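Long-range contact in hydrazine synthase subunit gamma (Candidatus Kuenenia stuttgartiensis, PDB 5C2V), which reduces nitric oxide to hydroxylamine, the first half-reaction of hydrazine synthesis, within a multiheme complex built as a dimer of alpha-beta-gamma heterotrimers: residues C[18-32]-C[132-146]. Sequence-based numbering, arbitrary orientation.
With HEC (heme c), chain V.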
loop_
_atom_site.group_PDB
_atom_site.type_symbol
_atom_site.label_atom_id
_atom_site.label_comp_id
_atom_site.label_asym_id
_atom_site.label_seq_id
_atom_site.Cartn_x
_atom_site.Cartn_y
_atom_site.Cartn_z
ATOM N N LEU C 18 29.253 44.039 10.226
ATOM C CA LEU C 18 28.113 44.891 10.545
ATOM C C LEU C 18 26.900 44.049 10.922
ATOM O O LEU C 18 26.723 42.941 10.419
ATOM C CB LEU C 18 27.774 45.802 9.364
ATOM C CG LEU C 18 28.879 46.744 8.881
ATOM C CD1 LEU C 18 28.442 47.486 7.630
ATOM C CD2 LEU C 18 29.272 47.722 9.978
ATOM N N GLY C 19 26.065 44.585 11.805
ATOM C CA GLY C 19 24.885 43.874 12.263
ATOM C C GLY C 19 23.781 43.814 11.226
ATOM O O GLY C 19 23.930 44.314 10.110
ATOM N N ARG C 20 22.668 43.192 11.599
ATOM C CA ARG C 20 21.518 43.062 10.712
ATOM C C ARG C 20 20.777 44.384 10.548
ATOM O O ARG C 20 20.518 44.827 9.428
ATOM C CB ARG C 20 20.558 41.998 11.246
ATOM C CG ARG C 20 19.368 41.723 10.348
ATOM C CD ARG C 20 18.372 40.814 11.042
ATOM N NE ARG C 20 17.322 40.356 10.138
ATOM C CZ ARG C 20 16.299 39.596 10.513
ATOM N NH1 ARG C 20 16.183 39.214 11.776
ATOM N NH2 ARG C 20 15.390 39.221 9.625
ATOM N N GLU C 21 20.446 44.999 11.681
ATOM C CA GLU C 21 19.677 46.240 11.726
ATOM C C GLU C 21 18.354 46.118 10.969
ATOM O O GLU C 21 17.659 45.109 11.082
ATOM C CB GLU C 21 20.505 47.404 11.174
ATOM C CG GLU C 21 21.831 47.602 11.893
ATOM C CD GLU C 21 22.448 48.961 11.625
ATOM O OE1 GLU C 21 23.515 49.016 10.978
ATOM O OE2 GLU C 21 21.868 49.974 12.069
ATOM N N GLU C 22 18.009 47.147 10.200
ATOM C CA GLU C 22 16.742 47.165 9.475
ATOM C C GLU C 22 16.950 47.123 7.963
ATOM O O GLU C 22 17.516 48.050 7.384
ATOM C CB GLU C 22 15.926 48.404 9.854
ATOM C CG GLU C 22 14.588 48.514 9.138
ATOM C CD GLU C 22 13.613 47.425 9.545
ATOM O OE1 GLU C 22 13.255 46.592 8.686
ATOM O OE2 GLU C 22 13.199 47.404 10.724
ATOM N N PRO C 23 16.492 46.038 7.322
ATOM C CA PRO C 23 16.568 45.840 5.871
ATOM C C PRO C 23 15.826 46.918 5.091
ATOM O O PRO C 23 14.749 47.351 5.501
ATOM C CB PRO C 23 15.904 44.474 5.665
ATOM C CG PRO C 23 16.043 43.784 6.970
ATOM C CD PRO C 23 15.936 44.860 8.005
ATOM N N LEU C 24 16.405 47.340 3.973
ATOM C CA LEU C 24 15.783 48.329 3.105
ATOM C C LEU C 24 14.614 47.736 2.328
ATOM O O LEU C 24 14.612 46.551 2.005
ATOM C CB LEU C 24 16.811 48.896 2.123
ATOM C CG LEU C 24 17.896 49.816 2.678
ATOM C CD1 LEU C 24 19.032 49.954 1.677
ATOM C CD2 LEU C 24 17.303 51.175 3.004
ATOM N N THR C 25 13.614 48.562 2.045
ATOM C CA THR C 25 12.586 48.193 1.081
ATOM C C THR C 25 13.134 48.436 -0.322
ATOM O O THR C 25 14.058 49.230 -0.498
ATOM C CB THR C 25 11.285 48.988 1.281
ATOM O OG1 THR C 25 11.469 50.337 0.836
ATOM C CG2 THR C 25 10.874 48.984 2.745
ATOM N N VAL C 26 12.583 47.742 -1.312
ATOM C CA VAL C 26 12.976 47.960 -2.702
ATOM C C VAL C 26 12.766 49.417 -3.158
ATOM O O VAL C 26 13.627 49.970 -3.849
ATOM C CB VAL C 26 12.223 47.005 -3.659
ATOM C CG1 VAL C 26 12.637 47.252 -5.102
ATOM C CG2 VAL C 26 12.484 45.561 -3.272
ATOM N N PRO C 27 11.634 50.051 -2.779
ATOM C CA PRO C 27 11.542 51.481 -3.103
ATOM C C PRO C 27 12.644 52.314 -2.450
ATOM O O PRO C 27 13.098 53.290 -3.047
ATOM C CB PRO C 27 10.170 51.876 -2.553
ATOM C CG PRO C 27 9.379 50.628 -2.607
ATOM C CD PRO C 27 10.348 49.534 -2.271
ATOM N N GLU C 28 13.061 51.935 -1.245
ATOM C CA GLU C 28 14.157 52.622 -0.568
ATOM C C GLU C 28 15.474 52.422 -1.313
ATOM O O GLU C 28 16.331 53.305 -1.323
ATOM C CB GLU C 28 14.296 52.138 0.878
ATOM C CG GLU C 28 13.284 52.737 1.840
ATOM C CD GLU C 28 13.451 52.214 3.255
ATOM O OE1 GLU C 28 13.703 51.002 3.417
ATOM O OE2 GLU C 28 13.336 53.017 4.205
ATOM N N VAL C 29 15.631 51.256 -1.931
ATOM C CA VAL C 29 16.815 50.970 -2.731
ATOM C C VAL C 29 16.813 51.824 -3.993
ATOM O O VAL C 29 17.828 52.420 -4.356
ATOM C CB VAL C 29 16.899 49.481 -3.115
ATOM C CG1 VAL C 29 18.059 49.241 -4.072
ATOM C CG2 VAL C 29 17.043 48.623 -1.868
ATOM N N HIS C 30 15.661 51.889 -4.654
ATOM C CA HIS C 30 15.501 52.740 -5.827
ATOM C C HIS C 30 15.604 54.211 -5.442
ATOM O O HIS C 30 15.906 55.062 -6.280
ATOM C CB HIS C 30 14.160 52.472 -6.515
ATOM C CG HIS C 30 14.092 51.153 -7.218
ATOM N ND1 HIS C 30 12.930 50.666 -7.776
ATOM C CD2 HIS C 30 15.045 50.219 -7.458
ATOM C CE1 HIS C 30 13.168 49.489 -8.326
ATOM N NE2 HIS C 30 14.442 49.194 -8.149
ATOM N N PHE C 31 15.355 54.503 -4.169
ATOM C CA PHE C 31 15.409 55.872 -3.673
ATOM C C PHE C 31 16.837 56.405 -3.643
ATOM O O PHE C 31 17.047 57.617 -3.598
ATOM C CB PHE C 31 14.786 55.971 -2.279
ATOM C CG PHE C 31 14.719 57.374 -1.743
ATOM C CD1 PHE C 31 13.778 58.268 -2.225
ATOM C CD2 PHE C 31 15.599 57.799 -0.762
ATOM C CE1 PHE C 31 13.713 59.561 -1.737
ATOM C CE2 PHE C 31 15.539 59.091 -0.268
ATOM C CZ PHE C 31 14.596 59.972 -0.756
ATOM N N ARG C 32 17.823 55.515 -3.681
ATOM C CA ARG C 32 19.192 55.994 -3.754
ATOM C C ARG C 32 19.560 56.068 -5.227
ATOM O O ARG C 32 19.870 55.057 -5.861
ATOM C CB ARG C 32 20.133 55.060 -2.986
ATOM C CG ARG C 32 19.570 54.599 -1.645
ATOM C CD ARG C 32 20.204 53.298 -1.168
ATOM N NE ARG C 32 21.604 53.455 -0.785
ATOM C CZ ARG C 32 22.014 53.714 0.452
ATOM N NH1 ARG C 32 21.130 53.848 1.431
ATOM N NH2 ARG C 32 23.309 53.840 0.712
ATOM N N PHE C 132 16.105 40.382 -6.494
ATOM C CA PHE C 132 16.026 39.996 -7.901
ATOM C C PHE C 132 16.982 38.880 -8.324
ATOM O O PHE C 132 16.896 38.383 -9.447
ATOM C CB PHE C 132 16.259 41.228 -8.781
ATOM C CG PHE C 132 15.210 42.294 -8.617
ATOM C CD1 PHE C 132 15.258 43.177 -7.550
ATOM C CD2 PHE C 132 14.173 42.411 -9.528
ATOM C CE1 PHE C 132 14.296 44.153 -7.393
ATOM C CE2 PHE C 132 13.207 43.388 -9.377
ATOM C CZ PHE C 132 13.269 44.260 -8.308
ATOM N N VAL C 133 17.885 38.476 -7.435
ATOM C CA VAL C 133 18.838 37.414 -7.759
ATOM C C VAL C 133 18.944 36.370 -6.650
ATOM O O VAL C 133 18.571 35.212 -6.835
ATOM C CB VAL C 133 20.246 37.980 -8.049
ATOM C CG1 VAL C 133 21.249 36.847 -8.232
ATOM C CG2 VAL C 133 20.218 38.868 -9.285
ATOM N N PHE C 134 19.465 36.791 -5.500
ATOM C CA PHE C 134 19.675 35.900 -4.365
ATOM C C PHE C 134 18.361 35.394 -3.778
ATOM O O PHE C 134 18.318 34.316 -3.183
ATOM C CB PHE C 134 20.482 36.609 -3.273
ATOM C CG PHE C 134 21.938 36.781 -3.602
ATOM C CD1 PHE C 134 22.380 37.887 -4.311
ATOM C CD2 PHE C 134 22.868 35.842 -3.188
ATOM C CE1 PHE C 134 23.722 38.047 -4.607
ATOM C CE2 PHE C 134 24.211 35.997 -3.480
ATOM C CZ PHE C 134 24.638 37.101 -4.191
ATOM N N ARG C 135 17.303 36.182 -3.950
ATOM C CA ARG C 135 15.986 35.887 -3.384
ATOM C C ARG C 135 16.070 35.729 -1.868
ATOM O O ARG C 135 15.496 34.803 -1.295
ATOM C CB ARG C 135 15.385 34.633 -4.021
ATOM C CG ARG C 135 15.491 34.599 -5.537
ATOM C CD ARG C 135 14.820 35.802 -6.183
ATOM N NE ARG C 135 14.857 35.721 -7.642
ATOM C CZ ARG C 135 14.162 36.510 -8.456
ATOM N NH1 ARG C 135 13.367 37.447 -7.957
ATOM N NH2 ARG C 135 14.259 36.358 -9.770
ATOM N N SER C 136 16.796 36.643 -1.230
ATOM C CA SER C 136 16.957 36.635 0.220
ATOM C C SER C 136 16.598 37.999 0.807
ATOM O O SER C 136 16.106 38.877 0.099
ATOM C CB SER C 136 18.388 36.251 0.602
ATOM O OG SER C 136 18.524 36.113 2.005
ATOM N N GLU C 137 16.836 38.166 2.104
ATOM C CA GLU C 137 16.513 39.411 2.795
ATOM C C GLU C 137 17.334 40.585 2.266
ATOM O O GLU C 137 18.524 40.445 1.978
ATOM C CB GLU C 137 16.737 39.257 4.300
ATOM C CG GLU C 137 16.194 40.407 5.130
ATOM C CD GLU C 137 16.302 40.151 6.620
ATOM O OE1 GLU C 137 17.417 39.842 7.092
ATOM O OE2 GLU C 137 15.271 40.250 7.317
ATOM N N ASN C 138 16.690 41.741 2.142
ATOM C CA ASN C 138 17.349 42.945 1.650
ATOM C C ASN C 138 18.422 43.458 2.603
ATOM O O ASN C 138 18.391 43.178 3.801
ATOM C CB ASN C 138 16.322 44.050 1.399
ATOM C CG ASN C 138 15.437 43.767 0.203
ATOM O OD1 ASN C 138 15.850 43.102 -0.746
ATOM N ND2 ASN C 138 14.212 44.279 0.239
ATOM N N PHE C 139 19.368 44.215 2.057
ATOM C CA PHE C 139 20.454 44.784 2.846
ATOM C C PHE C 139 19.991 45.974 3.678
ATOM O O PHE C 139 19.070 46.695 3.293
ATOM C CB PHE C 139 21.605 45.220 1.936
ATOM C CG PHE C 139 22.261 44.089 1.200
ATOM C CD1 PHE C 139 22.470 42.868 1.818
ATOM C CD2 PHE C 139 22.666 44.248 -0.114
ATOM C CE1 PHE C 139 23.078 41.828 1.139
ATOM C CE2 PHE C 139 23.272 43.212 -0.799
ATOM C CZ PHE C 139 23.477 42.000 -0.172
ATOM N N SER C 140 20.635 46.169 4.823
ATOM C CA SER C 140 20.454 47.383 5.605
ATOM C C SER C 140 21.169 48.524 4.882
ATOM O O SER C 140 22.030 48.267 4.039
ATOM C CB SER C 140 20.999 47.199 7.025
ATOM O OG SER C 140 22.399 46.985 7.012
ATOM N N PRO C 141 20.806 49.782 5.187
ATOM C CA PRO C 141 21.480 50.917 4.542
ATOM C C PRO C 141 22.998 50.878 4.720
ATOM O O PRO C 141 23.748 51.107 3.766
ATOM C CB PRO C 141 20.886 52.132 5.261
ATOM C CG PRO C 141 19.557 51.675 5.737
ATOM C CD PRO C 141 19.709 50.220 6.069
ATOM N N MET C 142 23.431 50.569 5.938
ATOM C CA MET C 142 24.848 50.556 6.281
ATOM C C MET C 142 25.620 49.500 5.495
ATOM O O MET C 142 26.668 49.789 4.919
ATOM C CB MET C 142 25.025 50.320 7.782
ATOM C CG MET C 142 26.384 50.732 8.321
ATOM S SD MET C 142 26.662 52.507 8.169
ATOM C CE MET C 142 28.280 52.664 8.921
ATOM N N ARG C 143 25.097 48.277 5.474
ATOM C CA ARG C 143 25.759 47.177 4.782
ATOM C C ARG C 143 25.811 47.416 3.275
ATOM O O ARG C 143 26.802 47.083 2.618
ATOM C CB ARG C 143 25.060 45.849 5.091
ATOM C CG ARG C 143 25.380 45.308 6.478
ATOM C CD ARG C 143 24.843 43.899 6.699
ATOM N NE ARG C 143 23.453 43.894 7.148
ATOM C CZ ARG C 143 22.435 43.424 6.435
ATOM N NH1 ARG C 143 22.646 42.909 5.230
ATOM N NH2 ARG C 143 21.206 43.461 6.931
ATOM N N LEU C 144 24.748 48.000 2.731
ATOM C CA LEU C 144 24.720 48.344 1.316
ATOM C C LEU C 144 25.784 49.390 1.002
ATOM O O LEU C 144 26.560 49.229 0.059
ATOM C CB LEU C 144 23.339 48.855 0.903
ATOM C CG LEU C 144 23.203 49.247 -0.571
ATOM C CD1 LEU C 144 23.654 48.110 -1.476
ATOM C CD2 LEU C 144 21.774 49.659 -0.895
ATOM N N GLU C 145 25.820 50.453 1.802
ATOM C CA GLU C 145 26.805 51.514 1.611
ATOM C C GLU C 145 28.228 50.970 1.698
ATOM O O GLU C 145 29.094 51.350 0.913
ATOM C CB GLU C 145 26.608 52.631 2.638
ATOM C CG GLU C 145 27.559 53.803 2.452
ATOM C CD GLU C 145 27.385 54.878 3.506
ATOM O OE1 GLU C 145 26.528 54.707 4.398
ATOM O OE2 GLU C 145 28.105 55.896 3.439
ATOM N N ALA C 146 28.458 50.073 2.653
ATOM C CA ALA C 146 29.765 49.446 2.821
ATOM C C ALA C 146 30.136 48.620 1.593
ATOM O O ALA C 146 31.275 48.666 1.118
ATOM C CB ALA C 146 29.781 48.578 4.069
HETATM FE FE HEC V . 26.601 41.264 -10.122
HETATM C CHA HEC V . 26.648 43.279 -12.905
HETATM C CHB HEC V . 27.921 43.805 -8.271
HETATM C CHC HEC V . 26.324 39.335 -7.274
HETATM C CHD HEC V . 26.017 38.482 -12.034
HETATM N NA HEC V . 27.147 43.211 -10.515
HETATM C C1A HEC V . 27.159 43.827 -11.749
HETATM C C2A HEC V . 27.806 45.122 -11.603
HETATM C C3A HEC V . 28.151 45.260 -10.313
HETATM C C4A HEC V . 27.745 44.061 -9.611
HETATM C CMA HEC V . 28.858 46.463 -9.646
HETATM C CAA HEC V . 28.023 46.147 -12.745
HETATM C CBA HEC V . 29.507 46.407 -12.999
HETATM C CGA HEC V . 29.677 47.438 -14.084
HETATM O O1A HEC V . 28.656 47.848 -14.692
HETATM O O2A HEC V . 30.839 47.850 -14.341
HETATM N NB HEC V . 27.157 41.475 -8.141
HETATM C C1B HEC V . 27.444 42.707 -7.587
HETATM C C2B HEC V . 27.147 42.644 -6.170
HETATM C C3B HEC V . 26.714 41.408 -5.891
HETATM C C4B HEC V . 26.708 40.649 -7.126
HETATM C CMB HEC V . 27.335 43.811 -5.177
HETATM C CAB HEC V . 26.276 40.858 -4.513
HETATM C CBB HEC V . 24.943 41.494 -4.063
HETATM N NC HEC V . 26.256 39.268 -9.724
HETATM C C1C HEC V . 26.144 38.687 -8.477
HETATM C C2C HEC V . 25.672 37.329 -8.653
HETATM C C3C HEC V . 25.722 37.055 -9.964
HETATM C C4C HEC V . 26.002 38.294 -10.669
HETATM C CMC HEC V . 25.592 36.290 -7.511
HETATM C CAC HEC V . 25.385 35.701 -10.633
HETATM C CBC HEC V . 23.882 35.382 -10.471
HETATM N ND HEC V . 26.437 40.921 -12.169
HETATM C C1D HEC V . 26.029 39.696 -12.695
HETATM C C2D HEC V . 25.610 39.898 -14.064
HETATM C C3D HEC V . 25.809 41.395 -14.337
HETATM C C4D HEC V . 26.324 41.950 -13.104
HETATM C CMD HEC V . 25.078 38.832 -15.045
HETATM C CAD HEC V . 25.511 42.153 -15.646
HETATM C CBD HEC V . 24.022 42.483 -15.686
HETATM C CGD HEC V . 23.705 43.242 -16.946
HETATM O O1D HEC V . 22.517 43.606 -17.149
HETATM O O2D HEC V . 24.642 43.482 -17.747
HETATM O O HOH W 1 23.847 47.072 9.359
HETATM O O HOH W 2 24.587 41.847 -10.162
#
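Arg20 and Glu137 form a salt bridge side-on: NE of Arg20 meets OE1 of Glu137 at 3.1 Å, while NH2 of Arg20 reaches the syn lone pair of OE2. The two planes are twisted 44° apart. Arg20 gets there on a fully extended chain, with CG anti to the backbone N. Arg143 answers from the other segment by holding two successive carbonyls at the edge of its guanidinium. Its NE bonds to Gly19 O, and its NH2 runs nearly straight (169°) to Arg20 O at 2.9 Å, in the carbonyl plane. A bend at chi3 (-86°) folds that guanidinium back so that one face lies over Ser140 N.

One backbone bond crosses, Leu24 N to Phe139 O (2.8 Å), and the Asn138 side-chain amide donates through ND2 to Leu24 O. Leu24 then splits its methyls, CD2 against Pro141 CG (3.6 Å) and CD1 against Leu144 CD2. Leu144 CD2 also lies under one face of the Arg32 guanidinium.

Farther out, a water joins Gly19 O, Glu21 OE1 and Ser140 OG, while Arg143 NH1 is held by Gln49. Arg20 NH1 and Asn138 ND2 also bond to the alpha subunit, placing this side at the subunit interface. Thr25 and Glu28 make a capping box on helix 26-30; Ser140 sits at the N-cap of helix 141-152, its OG taking a weak bond from Arg143 N, in the alpha-helical lobe around the heme c that appears to form the active site, where Phe134 CZ packs on the heme methyl CMC.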